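Local coordinates for protein aspartate aminotransferase (Rhodobacter sphaeroides, PDB 3NRA) that probably catalyses the pyridoxal-phosphate-dependent transfer of the amino group of L-aspartate to 2-oxoglutarate, yielding oxaloacetate and L-glutamate, at residues E5-K10 against V143-G148; L86-L91 against A97-R102; F185-P188 against V194-S197; H233-A238 against V264-R269; Y339-L344 against T370-H375. All blocks are in the same frame, centred on the assembly; numbering follows the deposited sequence.

Contact 1: residues E5-K10 against V143-G148; sequences EAKFKK and VEFFEG
F145 brings the edge of its ring toward the face of F8, an offset edge-to-face pair that joins the N-terminal helix 4-9 to the end of helix 137-145, where a Schellman motif closes the second helix. CZ of F8 and CE1 of F145 approach to 4.0 Å, with the ring planes at 77° and the centroids 5.8 Å apart. With its CG anti to the backbone N (chi1 -176°), F145 sends its ring out to the N-terminal helix. K7 reaches the same ring with CD and CE, both 4.0 Å from F145 CE1, and its CE also comes 3.8 Å from F145 O. The lysine head is held only loosely, because NZ meets one water that also donates to F145 O and a second that donates to E147 OE2, both weakly from the lysine side. K10 NZ stands 4.5 Å from E144 OE1, near enough for attraction between opposite charges but beyond a salt bridge.

Further out, A120 of the second subunit packs on F8 and L278 of that subunit on F145, which places the aromatic pair at the dimer interface. What positions the F145 end is the helix terminus: E147, with positive phi, turns the chain, E147 N bonds to E144 O, and G148 N reaches back to V143 O at 2.9 Å.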
# COMPACT_ATOMS: atom_id res chain seq x y z
N GLU B 5 17.47 13.54 0.29
CA GLU B 5 16.72 14.80 0.48
C GLU B 5 16.17 15.34 -0.85
O GLU B 5 14.98 15.67 -0.96
CB GLU B 5 17.60 15.88 1.16
CG GLU B 5 17.88 15.63 2.68
CD GLU B 5 19.14 14.78 2.96
OE1 GLU B 5 19.62 14.03 2.05
OE2 GLU B 5 19.65 14.84 4.11
N ALA B 6 17.03 15.38 -1.88
CA ALA B 6 16.62 15.90 -3.22
C ALA B 6 15.61 14.97 -3.92
O ALA B 6 14.65 15.44 -4.54
CB ALA B 6 17.86 16.12 -4.11
N LYS B 7 15.85 13.66 -3.80
CA LYS B 7 14.95 12.61 -4.31
C LYS B 7 13.53 12.86 -3.85
O LYS B 7 12.62 12.94 -4.66
CB LYS B 7 15.43 11.24 -3.81
CG LYS B 7 14.71 9.99 -4.38
CD LYS B 7 14.99 8.76 -3.46
CE LYS B 7 15.20 7.47 -4.25
NZ LYS B 7 15.51 6.29 -3.36
N PHE B 8 13.36 13.07 -2.56
CA PHE B 8 12.04 13.27 -1.97
C PHE B 8 11.46 14.70 -2.17
O PHE B 8 10.24 14.86 -2.19
CB PHE B 8 12.03 12.88 -0.49
CG PHE B 8 11.86 11.39 -0.27
CD1 PHE B 8 12.95 10.54 -0.28
CD2 PHE B 8 10.62 10.86 -0.04
CE1 PHE B 8 12.80 9.18 -0.06
CE2 PHE B 8 10.46 9.50 0.15
CZ PHE B 8 11.56 8.67 0.14
N LYS B 9 12.34 15.71 -2.30
CA LYS B 9 11.93 17.09 -2.71
C LYS B 9 11.12 17.11 -4.02
O LYS B 9 10.15 17.86 -4.15
CB LYS B 9 13.16 17.99 -2.88
N LYS B 10 11.51 16.27 -4.97
CA LYS B 10 10.78 16.10 -6.23
C LYS B 10 9.33 15.52 -6.11
O LYS B 10 8.50 15.74 -7.00
CB LYS B 10 11.61 15.26 -7.21
CG LYS B 10 12.87 15.99 -7.72
CD LYS B 10 13.49 15.31 -8.97
CE LYS B 10 13.91 16.37 -10.02
NZ LYS B 10 14.60 15.77 -11.22
N VAL B 143 8.27 7.64 -12.28
CA VAL B 143 9.46 7.48 -13.12
C VAL B 143 10.68 8.09 -12.45
O VAL B 143 11.72 7.46 -12.37
CB VAL B 143 9.25 8.10 -14.55
CG1 VAL B 143 10.53 8.13 -15.28
CG2 VAL B 143 8.18 7.27 -15.36
N GLU B 144 10.52 9.27 -11.90
CA GLU B 144 11.64 9.97 -11.35
C GLU B 144 12.08 9.42 -9.96
O GLU B 144 13.28 9.37 -9.68
CB GLU B 144 11.38 11.50 -11.37
CG GLU B 144 11.64 12.07 -12.84
CD GLU B 144 11.18 13.51 -13.10
OE1 GLU B 144 10.55 14.12 -12.21
OE2 GLU B 144 11.48 14.02 -14.22
N PHE B 145 11.15 8.86 -9.20
CA PHE B 145 11.47 8.18 -7.96
C PHE B 145 12.33 6.94 -8.17
O PHE B 145 13.24 6.66 -7.39
CB PHE B 145 10.22 7.76 -7.23
CG PHE B 145 10.49 7.13 -5.89
CD1 PHE B 145 11.05 7.87 -4.86
CD2 PHE B 145 10.23 5.79 -5.66
CE1 PHE B 145 11.29 7.29 -3.62
CE2 PHE B 145 10.50 5.21 -4.41
CZ PHE B 145 11.03 5.96 -3.41
N PHE B 146 12.06 6.20 -9.25
CA PHE B 146 12.89 5.08 -9.60
C PHE B 146 14.13 5.49 -10.48
O PHE B 146 14.80 4.63 -11.05
CB PHE B 146 12.03 3.98 -10.22
CG PHE B 146 11.14 3.28 -9.20
CD1 PHE B 146 11.68 2.40 -8.26
CD2 PHE B 146 9.80 3.53 -9.15
CE1 PHE B 146 10.87 1.80 -7.29
CE2 PHE B 146 8.99 2.93 -8.19
CZ PHE B 146 9.53 2.07 -7.27
N GLU B 147 14.44 6.79 -10.51
CA GLU B 147 15.61 7.34 -11.21
C GLU B 147 15.64 6.99 -12.71
O GLU B 147 16.73 6.95 -13.33
CB GLU B 147 16.91 6.92 -10.51
CG GLU B 147 16.96 7.33 -8.99
CD GLU B 147 18.37 7.17 -8.37
OE1 GLU B 147 19.38 7.70 -8.95
OE2 GLU B 147 18.48 6.51 -7.30
N GLY B 148 14.44 6.83 -13.30
CA GLY B 148 14.29 6.80 -14.75
C GLY B 148 14.30 8.20 -15.32
O GLY B 148 14.14 9.17 -14.58
O HOH W 1 18.93 6.27 -4.11
O HOH W 2 14.56 4.18 -5.69

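Contact 2: residues L86-L91 against A97-R102; sequences LLAPRL and APVDAR
Where V99 settles on A88 no aromatic ring offers a face or an edge, and the flat group of note lies beside the contact: the carboxylate of D100, on a side chain that points away from the helix. Its OD1 accepts from R102 N at 3.0 Å, and the donor stands above the carboxylate plane, 39° out of it. That bond stays within the loop; no hydrogen bond joins the two segments, which meet mostly through carbon. V99 straddles the helix surface with both methyls: CG1, trans to the valine N (chi1 174°), rests on A88 CB at 3.8 Å, while V99 CG2 lies 3.9 Å from L91 C and also touches L91 CB. Its CB sits 3.5 Å from A88 O, so the valine lies close against the helix backbone as well as its side chains. Further along the loop, A101 CB meets A88 CB at 3.7 Å, and the small alanine on the helix thus lets two residues of the loop come near. Replacing V99 with a glycine removes both methyls and would probably leave A88 with only A101 from the loop against it and open a gap beside L91. V99 also packs on F266 of strand 263-267, as does L91, so both residues share F266 as a neighbour in the sheet. The Asx turn at D100 bends the chain where the loop, folded back along helix 81-95, approaches strand 105-108, an outermost strand of the seven-stranded sheet within this chain.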
# COMPACT_ATOMS: atom_id res chain seq x y z
N LEU B 86 -12.79 -15.78 -10.06
CA LEU B 86 -14.05 -15.12 -10.42
C LEU B 86 -13.78 -13.94 -11.37
O LEU B 86 -14.52 -13.72 -12.32
CB LEU B 86 -14.80 -14.58 -9.20
CG LEU B 86 -15.93 -15.37 -8.57
CD1 LEU B 86 -16.42 -14.60 -7.32
CD2 LEU B 86 -17.13 -15.65 -9.55
N LEU B 87 -12.74 -13.17 -11.10
CA LEU B 87 -12.54 -11.89 -11.81
C LEU B 87 -12.00 -12.06 -13.22
O LEU B 87 -12.39 -11.32 -14.13
CB LEU B 87 -11.63 -10.97 -11.02
CG LEU B 87 -12.19 -10.23 -9.81
CD1 LEU B 87 -11.06 -9.26 -9.28
CD2 LEU B 87 -13.44 -9.45 -10.11
N ALA B 88 -11.12 -13.04 -13.42
CA ALA B 88 -10.39 -13.19 -14.69
C ALA B 88 -11.32 -13.28 -15.92
O ALA B 88 -11.10 -12.57 -16.92
CB ALA B 88 -9.43 -14.42 -14.62
N PRO B 89 -12.39 -14.13 -15.84
CA PRO B 89 -13.37 -14.17 -16.94
C PRO B 89 -14.08 -12.84 -17.16
O PRO B 89 -14.31 -12.45 -18.30
CB PRO B 89 -14.38 -15.26 -16.50
CG PRO B 89 -13.63 -16.10 -15.53
CD PRO B 89 -12.65 -15.18 -14.84
N ARG B 90 -14.36 -12.12 -16.09
CA ARG B 90 -15.04 -10.82 -16.19
C ARG B 90 -14.15 -9.77 -16.85
O ARG B 90 -14.58 -9.05 -17.76
CB ARG B 90 -15.50 -10.35 -14.82
CG ARG B 90 -16.40 -11.37 -14.11
CD ARG B 90 -16.99 -10.86 -12.87
NE ARG B 90 -17.77 -11.92 -12.20
CZ ARG B 90 -18.23 -11.87 -10.95
NH1 ARG B 90 -17.99 -10.81 -10.15
NH2 ARG B 90 -18.89 -12.90 -10.47
N LEU B 91 -12.90 -9.72 -16.41
CA LEU B 91 -11.91 -8.83 -16.97
C LEU B 91 -11.52 -9.23 -18.40
O LEU B 91 -11.21 -8.37 -19.21
CB LEU B 91 -10.66 -8.79 -16.08
CG LEU B 91 -10.82 -8.15 -14.71
CD1 LEU B 91 -9.59 -8.43 -13.80
CD2 LEU B 91 -11.08 -6.61 -14.82
N ALA B 97 -9.78 -9.85 -24.38
CA ALA B 97 -8.62 -10.75 -24.50
C ALA B 97 -8.49 -11.62 -23.23
O ALA B 97 -9.01 -11.26 -22.18
CB ALA B 97 -7.32 -9.95 -24.74
N PRO B 98 -7.80 -12.78 -23.34
CA PRO B 98 -7.64 -13.67 -22.20
C PRO B 98 -6.97 -13.03 -20.97
O PRO B 98 -6.13 -12.14 -21.11
CB PRO B 98 -6.74 -14.80 -22.76
CG PRO B 98 -7.08 -14.86 -24.14
CD PRO B 98 -7.31 -13.42 -24.57
N VAL B 99 -7.39 -13.49 -19.79
CA VAL B 99 -6.79 -13.10 -18.54
C VAL B 99 -6.48 -14.39 -17.76
O VAL B 99 -7.33 -15.30 -17.66
CB VAL B 99 -7.75 -12.18 -17.70
CG1 VAL B 99 -7.19 -11.92 -16.35
CG2 VAL B 99 -7.98 -10.85 -18.44
N ASP B 100 -5.27 -14.47 -17.24
CA ASP B 100 -4.80 -15.62 -16.51
C ASP B 100 -4.91 -15.36 -14.99
O ASP B 100 -4.09 -14.65 -14.42
CB ASP B 100 -3.35 -15.88 -16.92
CG ASP B 100 -2.71 -17.04 -16.18
OD1 ASP B 100 -3.34 -17.64 -15.28
OD2 ASP B 100 -1.55 -17.35 -16.50
N ALA B 101 -5.92 -15.96 -14.34
CA ALA B 101 -6.13 -15.80 -12.88
C ALA B 101 -4.92 -16.17 -12.01
O ALA B 101 -4.65 -15.52 -10.98
CB ALA B 101 -7.34 -16.62 -12.42
N ARG B 102 -4.21 -17.22 -12.43
CA ARG B 102 -3.20 -17.82 -11.57
C ARG B 102 -1.89 -17.03 -11.61
O ARG B 102 -1.40 -16.64 -10.57
CB ARG B 102 -3.00 -19.31 -11.94
CG ARG B 102 -4.30 -20.18 -11.81
CD ARG B 102 -5.12 -19.80 -10.55
NE ARG B 102 -6.28 -20.65 -10.28
CZ ARG B 102 -6.23 -21.87 -9.71
NH1 ARG B 102 -5.06 -22.48 -9.47
NH2 ARG B 102 -7.38 -22.51 -9.43

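Contact 3: residues F185-P188 against V194-S197; sequences FSNP and VVYS
F185, near the end of strand 182-186, points the edge of its ring at the face of Y196. Its CD2 lies 3.7 Å from Y196 CE1, over the rim of the tyrosine ring rather than its middle, and the planes stand at 74°, a T-shaped pair. S186 faces the other way and gives its OG to D135, but its carbonyl still joins in: a single water donates to S186 O and accepts from Y196 OH, each at 2.7 Å, which satisfies the buried hydroxyl. N187 then carries the main polar link. Its CG points opposite to N about the CA-CB bond (chi1 -174°), which carries the amide across to Y196, where OD1 accepts from Y196 N at 3.1 Å in a nearly straight bond (167°), the donor lying well out of the carbonyl plane. The same oxygen touches the edge of the tyrosine ring, and ND2 passes through a second water to Y196 O, so the amide grips both backbone polar atoms of one residue. A leucine in place of N187 would probably leave Y196 N without its acceptor and break the water bridge to Y196 O. P188, after a cis peptide bond, brings its CA to V194 O at 3.4 Å in a CH...O contact and its CB to V195 CG2. N187 and P188 open an Asn-Pro-Asn-Asn-Pro sequence, resembling the Asn-Pro-rich loop that follows this strand in class I aminotransferases. Strand 214-218 pairs with F185 and N187, V132 of strand 128-133 packs on F185 and Y196, and I201 of helix 198-211, whose N-cap is S197, packs on F185, N187 and Y196.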
# COMPACT_ATOMS: atom_id res chain seq x y z
N PHE B 185 0.53 5.20 -19.80
CA PHE B 185 -0.52 6.16 -20.12
C PHE B 185 -1.87 5.77 -19.53
O PHE B 185 -2.15 4.57 -19.31
CB PHE B 185 -0.63 6.37 -21.65
CG PHE B 185 -1.35 5.27 -22.39
CD1 PHE B 185 -0.78 4.02 -22.53
CD2 PHE B 185 -2.56 5.53 -23.05
CE1 PHE B 185 -1.43 3.00 -23.25
CE2 PHE B 185 -3.22 4.52 -23.75
CZ PHE B 185 -2.65 3.25 -23.86
N SER B 186 -2.70 6.79 -19.24
CA SER B 186 -4.08 6.57 -18.85
C SER B 186 -5.03 6.71 -20.04
O SER B 186 -4.85 7.58 -20.90
CB SER B 186 -4.50 7.52 -17.69
OG SER B 186 -4.55 8.85 -18.13
N ASN B 187 -6.02 5.83 -20.09
CA ASN B 187 -7.05 5.79 -21.11
C ASN B 187 -8.36 5.30 -20.46
O ASN B 187 -8.45 4.15 -20.11
CB ASN B 187 -6.67 4.82 -22.22
CG ASN B 187 -7.63 4.86 -23.37
OD1 ASN B 187 -8.34 5.84 -23.55
ND2 ASN B 187 -7.69 3.78 -24.14
N PRO B 188 -9.36 6.20 -20.28
CA PRO B 188 -9.38 7.60 -20.63
C PRO B 188 -8.31 8.42 -19.89
O PRO B 188 -7.94 8.09 -18.73
CB PRO B 188 -10.76 8.05 -20.19
CG PRO B 188 -11.08 7.20 -19.05
CD PRO B 188 -10.57 5.85 -19.52
N VAL B 194 -10.44 12.41 -22.37
CA VAL B 194 -10.44 11.94 -23.75
C VAL B 194 -10.01 10.46 -23.82
O VAL B 194 -9.20 9.98 -23.03
CB VAL B 194 -9.55 12.81 -24.67
CG1 VAL B 194 -10.04 14.25 -24.69
CG2 VAL B 194 -8.10 12.73 -24.25
N VAL B 195 -10.55 9.76 -24.80
CA VAL B 195 -10.33 8.31 -24.97
C VAL B 195 -9.55 8.14 -26.25
O VAL B 195 -9.83 8.83 -27.22
CB VAL B 195 -11.70 7.57 -25.07
CG1 VAL B 195 -11.52 6.17 -25.64
CG2 VAL B 195 -12.40 7.53 -23.67
N TYR B 196 -8.58 7.26 -26.25
CA TYR B 196 -7.73 7.09 -27.45
C TYR B 196 -8.53 6.35 -28.52
O TYR B 196 -9.28 5.46 -28.22
CB TYR B 196 -6.45 6.33 -27.11
CG TYR B 196 -5.45 7.15 -26.31
CD1 TYR B 196 -5.69 7.51 -24.98
CD2 TYR B 196 -4.28 7.59 -26.88
CE1 TYR B 196 -4.79 8.27 -24.26
CE2 TYR B 196 -3.37 8.37 -26.16
CZ TYR B 196 -3.63 8.70 -24.86
OH TYR B 196 -2.73 9.45 -24.14
N SER B 197 -8.42 6.80 -29.77
CA SER B 197 -9.13 6.16 -30.90
C SER B 197 -8.58 4.76 -31.18
O SER B 197 -7.48 4.42 -30.74
CB SER B 197 -8.97 7.00 -32.17
OG SER B 197 -7.63 6.91 -32.65
O HOH W 3 -2.99 9.42 -21.49
O HOH W 4 -9.41 3.63 -26.27

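Contact 4: residues H233-A238 against V264-R269; sequences HLRAEA and VAFGSR
R235 and F266 meet mainly by van der Waals contact between an arginine head and a ring edge. The guanidinium offers its face, and F266 CD2 lies over it, 3.6 Å from R235 CZ and near the rim of the group; CE2 is 3.5 Å from NE and also close to R235 CD. At the phenylalanine, the arginine meets the ring edge, in its plane, with the two flat groups 71° apart. A cation over the ring face is therefore not what is found here. Both side chains start from the crowded position, CG between the backbone N and the carbonyl carbon; for R235 (chi1 76°), with a further bend at chi3, this lays the head beside the ring.

The setting is the seven-stranded sheet of a fold type I pyridoxal-phosphate enzyme, in which strand 263-267 runs antiparallel to both its neighbours, and from the 3-10 turn 234-236 the side chain of R235 reaches across to it.

Polar links surround the packing. A water accepts from R235 NE at 2.9 Å and donates to F266 O at 2.7 Å, in the plane of the guanidinium, and so bridges the segments. The other arginine nitrogens leave the pair: NH2 bonds to P98 O, and NH1 to T95 OG1, with a weak bond to A97 O.

At the strand end, G267 CA lies at the guanidinium edge, near its plane, 4.3 Å from R235 NH2; with its backbone angles any CB would be pressed against F266 O.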
# COMPACT_ATOMS: atom_id res chain seq x y z
N HIS B 233 -9.11 -1.42 -26.30
CA HIS B 233 -8.21 -1.96 -25.30
C HIS B 233 -6.91 -2.38 -25.93
O HIS B 233 -6.86 -3.34 -26.70
CB HIS B 233 -8.86 -3.17 -24.62
CG HIS B 233 -10.11 -2.85 -23.89
ND1 HIS B 233 -10.12 -2.53 -22.55
CD2 HIS B 233 -11.41 -2.84 -24.29
CE1 HIS B 233 -11.37 -2.29 -22.17
NE2 HIS B 233 -12.17 -2.48 -23.20
N LEU B 234 -5.83 -1.68 -25.58
CA LEU B 234 -4.47 -1.98 -26.10
C LEU B 234 -4.13 -3.46 -26.01
O LEU B 234 -3.57 -4.01 -26.93
CB LEU B 234 -3.41 -1.17 -25.34
CG LEU B 234 -1.98 -1.27 -25.91
CD1 LEU B 234 -1.96 -0.71 -27.32
CD2 LEU B 234 -0.97 -0.53 -25.02
N ARG B 235 -4.50 -4.09 -24.89
CA ARG B 235 -4.12 -5.51 -24.62
C ARG B 235 -4.75 -6.53 -25.56
O ARG B 235 -4.30 -7.66 -25.58
CB ARG B 235 -4.45 -5.89 -23.16
CG ARG B 235 -5.94 -6.16 -22.88
CD ARG B 235 -6.17 -6.35 -21.36
NE ARG B 235 -5.35 -7.46 -20.88
CZ ARG B 235 -5.70 -8.74 -20.90
NH1 ARG B 235 -6.94 -9.13 -21.23
NH2 ARG B 235 -4.80 -9.67 -20.53
N ALA B 236 -5.82 -6.14 -26.25
CA ALA B 236 -6.47 -6.96 -27.25
C ALA B 236 -5.97 -6.71 -28.68
O ALA B 236 -6.37 -7.42 -29.59
CB ALA B 236 -8.01 -6.76 -27.18
N GLU B 237 -5.10 -5.72 -28.88
CA GLU B 237 -4.53 -5.46 -30.27
C GLU B 237 -3.72 -6.63 -30.82
O GLU B 237 -2.85 -7.15 -30.16
CB GLU B 237 -3.66 -4.20 -30.27
CG GLU B 237 -4.42 -2.93 -30.15
CD GLU B 237 -5.32 -2.63 -31.34
OE1 GLU B 237 -4.93 -2.93 -32.50
OE2 GLU B 237 -6.43 -2.13 -31.10
N ALA B 238 -4.02 -7.04 -32.05
CA ALA B 238 -3.26 -8.14 -32.71
C ALA B 238 -1.73 -7.86 -32.84
O ALA B 238 -0.90 -8.79 -32.78
CB ALA B 238 -3.87 -8.44 -34.11
N VAL B 264 -6.61 -3.83 -9.59
CA VAL B 264 -6.00 -5.02 -10.16
C VAL B 264 -5.05 -4.66 -11.26
O VAL B 264 -5.17 -3.57 -11.88
CB VAL B 264 -7.04 -5.99 -10.74
CG1 VAL B 264 -7.96 -6.51 -9.63
CG2 VAL B 264 -7.82 -5.33 -11.90
N ALA B 265 -4.11 -5.57 -11.52
CA ALA B 265 -3.25 -5.50 -12.68
C ALA B 265 -3.22 -6.87 -13.35
O ALA B 265 -3.27 -7.91 -12.67
CB ALA B 265 -1.90 -5.10 -12.31
N PHE B 266 -3.17 -6.88 -14.67
CA PHE B 266 -3.17 -8.12 -15.41
C PHE B 266 -2.49 -8.01 -16.73
O PHE B 266 -2.42 -6.92 -17.33
CB PHE B 266 -4.62 -8.67 -15.60
CG PHE B 266 -5.63 -7.64 -16.11
CD1 PHE B 266 -6.27 -6.76 -15.22
CD2 PHE B 266 -6.01 -7.62 -17.44
CE1 PHE B 266 -7.23 -5.87 -15.67
CE2 PHE B 266 -6.95 -6.72 -17.90
CZ PHE B 266 -7.58 -5.85 -17.01
N GLY B 267 -1.98 -9.14 -17.18
CA GLY B 267 -1.14 -9.19 -18.35
C GLY B 267 0.12 -9.95 -18.08
O GLY B 267 0.07 -11.07 -17.56
N SER B 268 1.27 -9.34 -18.44
CA SER B 268 2.54 -10.05 -18.54
C SER B 268 2.87 -10.88 -17.30
O SER B 268 2.94 -10.34 -16.19
CB SER B 268 3.66 -9.04 -18.73
OG SER B 268 4.90 -9.71 -18.74
N ARG B 269 3.11 -12.17 -17.50
CA ARG B 269 3.41 -13.02 -16.38
C ARG B 269 4.74 -12.65 -15.69
O ARG B 269 4.80 -12.65 -14.46
CB ARG B 269 3.32 -14.49 -16.76
CG ARG B 269 1.87 -14.94 -16.97
CD ARG B 269 1.77 -16.35 -17.43
NE ARG B 269 1.96 -16.45 -18.86
CZ ARG B 269 0.99 -16.28 -19.74
NH1 ARG B 269 -0.24 -16.00 -19.34
NH2 ARG B 269 1.27 -16.39 -21.03
O HOH W 5 -2.73 -6.57 -19.96

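Contact 5: residues Y339-L344 against T370-H375; sequences YLFPRL and TEFSPH
F341 and F372 stand with their CA atoms 10.4 Å apart, so the two backbones never come close: one has just left strand 339-340, the other follows the 3-10 turn 370-371, and the rings bridge the distance. Both side chains point toward the opposite segment and run antiparallel, one alongside the other. CE1 of F341 approaches CD2 of F372 at 3.7 Å, and F341 CZ lies 4.0 Å from the same atom. The planes are almost perpendicular, at 87°, and the centroids 5.6 Å apart. F341 extends its ring by swinging CG away from its own N (chi1 -163°), which brings CE1 and CZ forward to touch. F372 meets them with one side of its ring, CD2 and CE2.

Around the pair, R381 of strand 380-383 packs on both rings, P191 on F372 and S379 on F341. Just beyond F372 the chain bends in an ST turn, S373 OG accepting from H375 N at 3.1 Å, a bond within the loop that takes no part in the contact. On the strand side, Y339 bonds through its OH to NZ of the modified lysine that carries the cofactor, which puts the start of the strand at the active site, two residues before F341.

Chemically the two segments are joined through apolar carbon alone, with no hydrogen bond or charge between them, which implies that shape and burial, more than any directional bond, hold the pair.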
# COMPACT_ATOMS: atom_id res chain seq x y z
N TYR B 339 -13.73 13.27 -15.36
CA TYR B 339 -12.85 14.44 -15.38
C TYR B 339 -13.16 15.42 -16.54
O TYR B 339 -13.39 14.99 -17.66
CB TYR B 339 -11.41 14.02 -15.45
CG TYR B 339 -10.97 13.26 -14.23
CD1 TYR B 339 -11.10 13.82 -12.94
CD2 TYR B 339 -10.42 11.99 -14.35
CE1 TYR B 339 -10.69 13.12 -11.82
CE2 TYR B 339 -10.02 11.29 -13.23
CZ TYR B 339 -10.17 11.86 -11.96
OH TYR B 339 -9.79 11.16 -10.84
N LEU B 340 -13.23 16.71 -16.21
CA LEU B 340 -13.19 17.79 -17.19
C LEU B 340 -11.95 18.65 -16.93
O LEU B 340 -11.60 18.95 -15.76
CB LEU B 340 -14.40 18.68 -17.06
CG LEU B 340 -15.75 18.29 -17.63
CD1 LEU B 340 -16.88 18.97 -16.80
CD2 LEU B 340 -15.85 18.68 -19.07
N PHE B 341 -11.33 19.11 -18.00
CA PHE B 341 -10.10 19.86 -17.93
C PHE B 341 -10.22 21.16 -18.77
O PHE B 341 -9.64 21.27 -19.84
CB PHE B 341 -8.99 18.96 -18.42
CG PHE B 341 -7.62 19.41 -18.04
CD1 PHE B 341 -7.28 19.63 -16.71
CD2 PHE B 341 -6.63 19.50 -19.01
CE1 PHE B 341 -6.00 19.97 -16.37
CE2 PHE B 341 -5.35 19.87 -18.66
CZ PHE B 341 -5.04 20.09 -17.33
N PRO B 342 -11.00 22.15 -18.28
CA PRO B 342 -11.12 23.39 -19.00
C PRO B 342 -9.84 24.23 -19.01
O PRO B 342 -9.15 24.32 -18.00
CB PRO B 342 -12.24 24.11 -18.27
CG PRO B 342 -12.27 23.51 -16.96
CD PRO B 342 -11.97 22.09 -17.19
N ARG B 343 -9.52 24.78 -20.18
CA ARG B 343 -8.44 25.75 -20.34
C ARG B 343 -9.04 27.12 -20.20
O ARG B 343 -9.92 27.50 -20.96
CB ARG B 343 -7.79 25.60 -21.71
CG ARG B 343 -6.48 26.34 -21.84
CD ARG B 343 -5.86 26.18 -23.23
NE ARG B 343 -6.75 26.73 -24.26
CZ ARG B 343 -6.47 26.78 -25.55
NH1 ARG B 343 -5.30 26.34 -26.03
NH2 ARG B 343 -7.35 27.28 -26.37
N LEU B 344 -8.55 27.88 -19.22
CA LEU B 344 -9.11 29.18 -18.88
C LEU B 344 -8.42 30.28 -19.70
O LEU B 344 -7.27 30.11 -20.11
CB LEU B 344 -8.93 29.45 -17.37
CG LEU B 344 -9.51 28.41 -16.41
CD1 LEU B 344 -9.36 28.85 -14.98
CD2 LEU B 344 -11.00 28.12 -16.74
N THR B 370 -1.04 22.34 -13.44
CA THR B 370 0.38 21.99 -13.32
C THR B 370 0.63 20.59 -12.69
O THR B 370 1.70 20.04 -12.83
CB THR B 370 1.19 23.06 -12.53
OG1 THR B 370 0.56 23.32 -11.30
CG2 THR B 370 1.31 24.35 -13.32
N GLU B 371 -0.37 19.99 -12.02
CA GLU B 371 -0.23 18.60 -11.52
C GLU B 371 -0.03 17.57 -12.65
O GLU B 371 0.54 16.50 -12.42
CB GLU B 371 -1.45 18.18 -10.67
CG GLU B 371 -1.49 18.77 -9.24
CD GLU B 371 -0.22 18.45 -8.43
OE1 GLU B 371 0.03 17.27 -8.12
OE2 GLU B 371 0.53 19.40 -8.12
N PHE B 372 -0.49 17.91 -13.85
CA PHE B 372 -0.54 16.96 -14.98
C PHE B 372 0.48 17.23 -16.05
O PHE B 372 0.82 16.33 -16.80
CB PHE B 372 -1.93 16.97 -15.58
CG PHE B 372 -3.01 16.94 -14.54
CD1 PHE B 372 -3.31 15.77 -13.88
CD2 PHE B 372 -3.65 18.10 -14.16
CE1 PHE B 372 -4.26 15.74 -12.87
CE2 PHE B 372 -4.60 18.07 -13.14
CZ PHE B 372 -4.91 16.90 -12.51
N SER B 373 0.97 18.46 -16.12
CA SER B 373 2.03 18.81 -17.04
C SER B 373 2.47 20.22 -16.70
O SER B 373 1.63 21.04 -16.36
CB SER B 373 1.51 18.77 -18.48
OG SER B 373 2.36 19.43 -19.37
N PRO B 374 3.76 20.54 -16.89
CA PRO B 374 4.20 21.92 -16.70
C PRO B 374 3.62 22.89 -17.74
O PRO B 374 3.66 24.08 -17.53
CB PRO B 374 5.71 21.82 -16.87
CG PRO B 374 5.91 20.62 -17.72
CD PRO B 374 4.85 19.68 -17.37
N HIS B 375 3.07 22.36 -18.82
CA HIS B 375 2.59 23.14 -19.94
C HIS B 375 1.07 23.25 -19.99
O HIS B 375 0.54 23.74 -20.96
CB HIS B 375 3.07 22.49 -21.22
CG HIS B 375 4.52 22.19 -21.23
ND1 HIS B 375 5.47 23.16 -21.00
CD2 HIS B 375 5.20 21.03 -21.39
CE1 HIS B 375 6.67 22.62 -21.06
NE2 HIS B 375 6.54 21.32 -21.29

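Contacts 3, 4 and 5 are buried, whereas contacts 1 and 2 are only partly so and lie farther out, 21 and 22 Å from the chain's centre. Contact 1 alone touches the second subunit; its charges approach without a salt bridge, K7 being linked by waters it holds weakly. Contacts 3 and 4 both reach the seven-stranded sheet; contacts 2 and 4 touch directly through R235. Contact 5 joins the four-stranded sheet to a loop, across the chain's centre from contacts 2 and 4. Contact 3 alone has a direct hydrogen bond between segments, contact 2 is aliphatic, contact 4 sets an arginine on a ring edge with a water bridge, and contact 5 is ring on ring alone.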